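Local coordinates for protein predicted ATPase of the ABC class (Vibrio vulnificus, PDB 5D6A) that probably hydrolyses ATP as a P-loop ATPase of the ABC class and binds the non-hydrolysable analogue AMP-PNP, at residues 144-149 with 160-165; 33-38 with 44-49. All coordinates share one frame; numbering follows the deposited sequence.

Contact 1 (144-149 with 160-165); sequences VNLPAE and NIITFH
Ile161 meets two residues of the passing chain, Val144 and Pro147, each with a different branch, a simple example of how a beta-branched side chain can serve two neighbours. Its CG2, anti to the backbone N, lies 4.1 Å from Val144 CG1, and these two side chains run past one another in opposite senses. The other branch is extended (chi2 177°) and carries CD1 to the pyrrolidine ring, where it sits 4.1 Å from both CG and CD of Pro147. The next residue, Ile162, adds a single point of touch: its CD1 approaches CD2 of Leu146 at 4.1 Å, the two side chains crossing at a slant. This apolar patch is buried except at Pro147, which is partly exposed, although the backbones stay well apart, with Val144 CA and Ile162 CA 8.4 Å from each other.

Beyond it the segments diverge. The chain after Pro147 runs out to the exposed Glu149, while the far side of the helix carries Phe164, also exposed. There Phe164 CD2 stands 3.9 Å above the plane of the His165 ring, over its centre, and the wide pi-type turn is closed by His165 N bonding to Asn160 O at 2.9 Å.

No hydrogen bond links 144-149 to 160-165. Several polar backbone atoms of the extended chain bond to other residues: Gln63 accepts from Leu146 N, and the hydroxyls of Tyr40 and Tyr43 bond to the carbonyls of Leu146 and Pro147. Helix 155-172 is therefore joined to this chain by hydrophobic, non-directional contact, while directional bonding ties the chain to its other neighbours.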
loop_
_atom_site.group_PDB
_atom_site.type_symbol
_atom_site.label_atom_id
_atom_site.label_comp_id
_atom_site.label_asym_id
_atom_site.label_seq_id
_atom_site.Cartn_x
_atom_site.Cartn_y
_atom_site.Cartn_z
ATOM N N VAL A 144 1.083 21.784 19.630
ATOM C CA VAL A 144 0.210 22.951 19.753
ATOM C C VAL A 144 0.298 23.768 18.466
ATOM O O VAL A 144 1.323 24.387 18.187
ATOM C CB VAL A 144 0.594 23.846 20.950
ATOM C CG1 VAL A 144 -0.265 25.107 20.983
ATOM C CG2 VAL A 144 0.469 23.076 22.257
ATOM N N ASN A 145 -0.774 23.757 17.683
ATOM C CA ASN A 145 -0.812 24.502 16.434
ATOM C C ASN A 145 -1.009 25.990 16.732
ATOM O O ASN A 145 -2.121 26.437 17.010
ATOM C CB ASN A 145 -1.930 23.968 15.535
ATOM C CG ASN A 145 -1.895 24.559 14.140
ATOM O OD1 ASN A 145 -1.047 25.390 13.821
ATOM N ND2 ASN A 145 -2.816 24.121 13.296
ATOM N N LEU A 146 0.086 26.746 16.677
ATOM C CA LEU A 146 0.057 28.182 16.969
ATOM C C LEU A 146 -0.765 28.953 15.926
ATOM O O LEU A 146 -0.520 28.821 14.725
ATOM C CB LEU A 146 1.486 28.728 17.049
ATOM C CG LEU A 146 2.379 28.075 18.115
ATOM C CD1 LEU A 146 3.803 28.595 18.025
ATOM C CD2 LEU A 146 1.819 28.296 19.513
ATOM N N PRO A 147 -1.734 29.769 16.389
ATOM C CA PRO A 147 -2.639 30.514 15.512
ATOM C C PRO A 147 -2.087 31.818 14.945
ATOM O O PRO A 147 -1.082 32.344 15.425
ATOM C CB PRO A 147 -3.815 30.822 16.434
ATOM C CG PRO A 147 -3.177 31.012 17.765
ATOM C CD PRO A 147 -2.005 30.063 17.809
ATOM N N ALA A 148 -2.781 32.329 13.932
ATOM C CA ALA A 148 -2.409 33.566 13.263
ATOM C C ALA A 148 -3.487 33.932 12.248
ATOM O O ALA A 148 -4.268 33.075 11.833
ATOM C CB ALA A 148 -1.063 33.406 12.570
ATOM N N GLU A 149 -3.525 35.205 11.854
ATOM C CA GLU A 149 -4.502 35.678 10.864
ATOM C C GLU A 149 -3.875 35.605 9.470
ATOM O O GLU A 149 -3.663 36.621 8.808
ATOM C CB GLU A 149 -4.987 37.102 11.195
ATOM C CG GLU A 149 -3.886 38.150 11.340
ATOM C CD GLU A 149 -4.415 39.552 11.595
ATOM O OE1 GLU A 149 -5.642 39.712 11.767
ATOM O OE2 GLU A 149 -3.599 40.500 11.625
ATOM N N ASN A 160 -4.748 32.483 25.232
ATOM C CA ASN A 160 -5.902 31.681 25.636
ATOM C C ASN A 160 -5.602 30.178 25.589
ATOM O O ASN A 160 -5.990 29.429 26.483
ATOM C CB ASN A 160 -7.100 32.000 24.731
ATOM C CG ASN A 160 -8.372 31.299 25.171
ATOM O OD1 ASN A 160 -8.597 31.087 26.363
ATOM N ND2 ASN A 160 -9.225 30.959 24.209
ATOM N N ILE A 161 -4.904 29.751 24.543
ATOM C CA ILE A 161 -4.554 28.343 24.366
ATOM C C ILE A 161 -3.485 27.869 25.349
ATOM O O ILE A 161 -3.676 26.885 26.064
ATOM C CB ILE A 161 -4.007 28.074 22.941
ATOM C CG1 ILE A 161 -5.047 28.455 21.878
ATOM C CG2 ILE A 161 -3.602 26.609 22.794
ATOM C CD1 ILE A 161 -4.565 28.280 20.452
ATOM N N ILE A 162 -2.368 28.586 25.376
ATOM C CA ILE A 162 -1.208 28.204 26.185
ATOM C C ILE A 162 -1.282 28.519 27.679
ATOM O O ILE A 162 -0.807 27.725 28.493
ATOM C CB ILE A 162 0.068 28.873 25.623
ATOM C CG1 ILE A 162 0.250 28.517 24.141
ATOM C CG2 ILE A 162 1.295 28.458 26.430
ATOM C CD1 ILE A 162 1.383 29.256 23.462
ATOM N N THR A 163 -1.862 29.664 28.039
ATOM C CA THR A 163 -1.906 30.093 29.445
ATOM C C THR A 163 -3.234 29.889 30.169
ATOM O O THR A 163 -3.289 30.024 31.391
ATOM C CB THR A 163 -1.546 31.585 29.577
ATOM O OG1 THR A 163 -2.603 32.388 29.040
ATOM C CG2 THR A 163 -0.239 31.890 28.855
ATOM N N PHE A 164 -4.298 29.584 29.433
ATOM C CA PHE A 164 -5.608 29.390 30.056
ATOM C C PHE A 164 -6.121 27.954 29.894
ATOM O O PHE A 164 -6.422 27.290 30.886
ATOM C CB PHE A 164 -6.615 30.407 29.504
ATOM C CG PHE A 164 -7.976 30.314 30.131
ATOM C CD1 PHE A 164 -8.226 30.901 31.363
ATOM C CD2 PHE A 164 -9.011 29.651 29.487
ATOM C CE1 PHE A 164 -9.478 30.820 31.947
ATOM C CE2 PHE A 164 -10.265 29.567 30.065
ATOM C CZ PHE A 164 -10.498 30.152 31.296
ATOM N N HIS A 165 -6.209 27.474 28.655
ATOM C CA HIS A 165 -6.702 26.118 28.398
ATOM C C HIS A 165 -5.672 25.024 28.660
ATOM O O HIS A 165 -5.933 24.090 29.420
ATOM C CB HIS A 165 -7.201 25.971 26.957
ATOM C CG HIS A 165 -8.470 26.706 26.675
ATOM N ND1 HIS A 165 -9.688 26.301 27.176
ATOM C CD2 HIS A 165 -8.721 27.791 25.905
ATOM C CE1 HIS A 165 -10.631 27.123 26.752
ATOM N NE2 HIS A 165 -10.070 28.033 25.976
#

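Contact 2 (33-38 with 44-49)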
loop_
_atom_site.group_PDB
_atom_site.type_symbol
_atom_site.label_atom_id
_atom_site.label_comp_id
_atom_site.label_asym_id
_atom_site.label_seq_id
_atom_site.Cartn_x
_atom_site.Cartn_y
_atom_site.Cartn_z
ATOM N N LYS A 33 2.248 39.135 24.612
ATOM C CA LYS A 33 1.420 40.265 24.166
ATOM C C LYS A 33 2.140 41.119 23.127
ATOM O O LYS A 33 1.530 41.578 22.160
ATOM C CB LYS A 33 1.028 41.166 25.343
ATOM C CG LYS A 33 0.039 40.564 26.327
ATOM C CD LYS A 33 -0.218 41.532 27.474
ATOM C CE LYS A 33 -1.203 40.975 28.489
ATOM N NZ LYS A 33 -2.547 40.723 27.903
ATOM N N LYS A 34 3.437 41.331 23.338
ATOM C CA LYS A 34 4.254 42.144 22.434
ATOM C C LYS A 34 4.328 41.582 21.015
ATOM O O LYS A 34 4.585 42.321 20.065
ATOM C CB LYS A 34 5.676 42.288 22.986
ATOM C CG LYS A 34 5.769 43.016 24.318
ATOM C CD LYS A 34 7.217 43.138 24.768
ATOM C CE LYS A 34 7.337 43.880 26.089
ATOM N NZ LYS A 34 8.753 43.973 26.537
ATOM N N LEU A 35 4.099 40.281 20.875
ATOM C CA LEU A 35 4.162 39.629 19.571
ATOM C C LEU A 35 2.876 39.780 18.751
ATOM O O LEU A 35 2.760 39.190 17.678
ATOM C CB LEU A 35 4.487 38.140 19.747
ATOM C CG LEU A 35 5.786 37.813 20.491
ATOM C CD1 LEU A 35 5.960 36.309 20.613
ATOM C CD2 LEU A 35 6.986 38.438 19.796
ATOM N N GLU A 36 1.920 40.568 19.243
ATOM C CA GLU A 36 0.651 40.761 18.535
ATOM C C GLU A 36 0.852 41.409 17.160
ATOM O O GLU A 36 1.587 42.388 17.024
ATOM C CB GLU A 36 -0.314 41.603 19.385
ATOM C CG GLU A 36 -1.694 41.819 18.767
ATOM C CD GLU A 36 -2.477 40.529 18.559
ATOM O OE1 GLU A 36 -3.334 40.491 17.651
ATOM O OE2 GLU A 36 -2.235 39.549 19.291
ATOM N N LYS A 37 0.196 40.836 16.150
ATOM C CA LYS A 37 0.252 41.317 14.758
ATOM C C LYS A 37 1.637 41.306 14.093
ATOM O O LYS A 37 1.791 41.815 12.982
ATOM C CB LYS A 37 -0.373 42.718 14.631
ATOM C CG LYS A 37 -1.874 42.749 14.863
ATOM C CD LYS A 37 -2.436 44.145 14.641
ATOM C CE LYS A 37 -3.943 44.174 14.829
ATOM N NZ LYS A 37 -4.504 45.529 14.583
ATOM N N GLN A 38 2.633 40.720 14.752
ATOM C CA GLN A 38 3.968 40.648 14.163
ATOM C C GLN A 38 4.067 39.430 13.246
ATOM O O GLN A 38 3.165 38.593 13.216
ATOM C CB GLN A 38 5.042 40.597 15.248
ATOM C CG GLN A 38 5.099 41.853 16.101
ATOM C CD GLN A 38 6.259 41.850 17.077
ATOM O OE1 GLN A 38 7.031 40.891 17.146
ATOM N NE2 GLN A 38 6.394 42.930 17.836
ATOM N N GLN A 44 9.450 32.303 17.364
ATOM C CA GLN A 44 10.747 31.744 17.762
ATOM C C GLN A 44 11.219 32.263 19.119
ATOM O O GLN A 44 11.986 31.593 19.809
ATOM C CB GLN A 44 11.812 32.058 16.703
ATOM C CG GLN A 44 11.652 31.280 15.407
ATOM C CD GLN A 44 11.874 29.794 15.599
ATOM O OE1 GLN A 44 12.614 29.375 16.492
ATOM N NE2 GLN A 44 11.242 28.984 14.753
ATOM N N GLN A 45 10.755 33.454 19.494
ATOM C CA GLN A 45 11.128 34.072 20.767
ATOM C C GLN A 45 10.461 33.396 21.969
ATOM O O GLN A 45 10.907 33.559 23.103
ATOM C CB GLN A 45 10.784 35.565 20.743
ATOM C CG GLN A 45 11.521 36.350 19.663
ATOM C CD GLN A 45 11.097 37.803 19.590
ATOM O OE1 GLN A 45 10.380 38.301 20.457
ATOM N NE2 GLN A 45 11.543 38.494 18.547
ATOM N N ILE A 46 9.395 32.643 21.714
ATOM C CA ILE A 46 8.665 31.930 22.762
ATOM C C ILE A 46 9.440 30.693 23.215
ATOM O O ILE A 46 9.277 30.227 24.343
ATOM C CB ILE A 46 7.260 31.513 22.263
ATOM C CG1 ILE A 46 6.455 32.746 21.837
ATOM C CG2 ILE A 46 6.505 30.732 23.325
ATOM C CD1 ILE A 46 6.308 33.794 22.921
ATOM N N LYS A 47 10.282 30.175 22.324
ATOM C CA LYS A 47 11.106 28.996 22.591
ATOM C C LYS A 47 11.766 29.072 23.967
ATOM O O LYS A 47 12.311 30.111 24.335
ATOM C CB LYS A 47 12.208 28.901 21.530
ATOM C CG LYS A 47 13.014 27.610 21.561
ATOM C CD LYS A 47 12.251 26.462 20.928
ATOM C CE LYS A 47 12.275 26.523 19.406
ATOM N NZ LYS A 47 13.624 26.218 18.853
ATOM N N GLY A 48 11.724 27.973 24.720
ATOM C CA GLY A 48 12.354 27.928 26.040
ATOM C C GLY A 48 11.555 27.201 27.099
ATOM O O GLY A 48 10.540 26.571 26.809
ATOM N N GLN A 49 12.034 27.290 28.337
ATOM C CA GLN A 49 11.384 26.662 29.484
ATOM C C GLN A 49 10.661 27.709 30.325
ATOM O O GLN A 49 11.136 28.838 30.475
ATOM C CB GLN A 49 12.420 25.942 30.355
ATOM C CG GLN A 49 11.844 25.287 31.607
ATOM C CD GLN A 49 12.896 24.605 32.460
ATOM O OE1 GLN A 49 14.085 24.632 32.145
ATOM N NE2 GLN A 49 12.460 23.988 33.552
#
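The amide of Gln45 is the flat group that meets Leu35, and it does so from one side of its plane: Leu35 CD2 stands above that plane, nearer the oxygen than the nitrogen, 3.5 Å from Gln45 OE1. The touch is a van der Waals one, a methyl against a carbonyl oxygen, with no hydrogen bond across the segments. An extended chain beyond CG (chi2 176°) brings the Gln45 amide alongside the end of Leu35, and this part of the contact lies toward solvent.

The second methyl of Leu35 turns inward. CD1 is 3.4 Å from Ile46 CD1 and 3.8 Å from Ile46 CG1, the two side chains sliding by each other in opposite directions. Ile46 also packs on Leu28 and Leu32 of helix 23-33 and on Ile59, so Leu35 joins a larger apolar cluster.

Leu35 lies in two turns. A type I turn runs from Lys33 to Glu36, with Glu36 N bonded to Lys33 O at 3.1 Å, and a type II turn from Leu35 to Gln38 overlaps it, sharing Leu35 and Glu36. Two overlapping beta turns thus follow helix 23-33 and set Leu35 against Gln45 and Ile46, just before strand 48-51, as a helix-to-strand connection in the N-terminal ABC-ATPase region.

How the contacts relate
Contact 2 closes before contact 1 opens, so the two come in series along the chain, yet their centres are 12 Å apart and their nearest atoms come within about 4 Å without touching. Both belong to the N-terminal region of this ABC-class ATPase. Both adjoin the same antiparallel sheet: strand 48-51 begins in contact 2, and strand 137-144 delivers the chain into contact 1. Residues 39-43, between the segments of contact 2, reach 144-149, while Glu36 bonds to Ala155 N at the start of helix 155-172. The N-terminal helix and loop are thus tied to the later strand and helix in one unit, apart from the nucleotide pocket, whose residues come later in sequence.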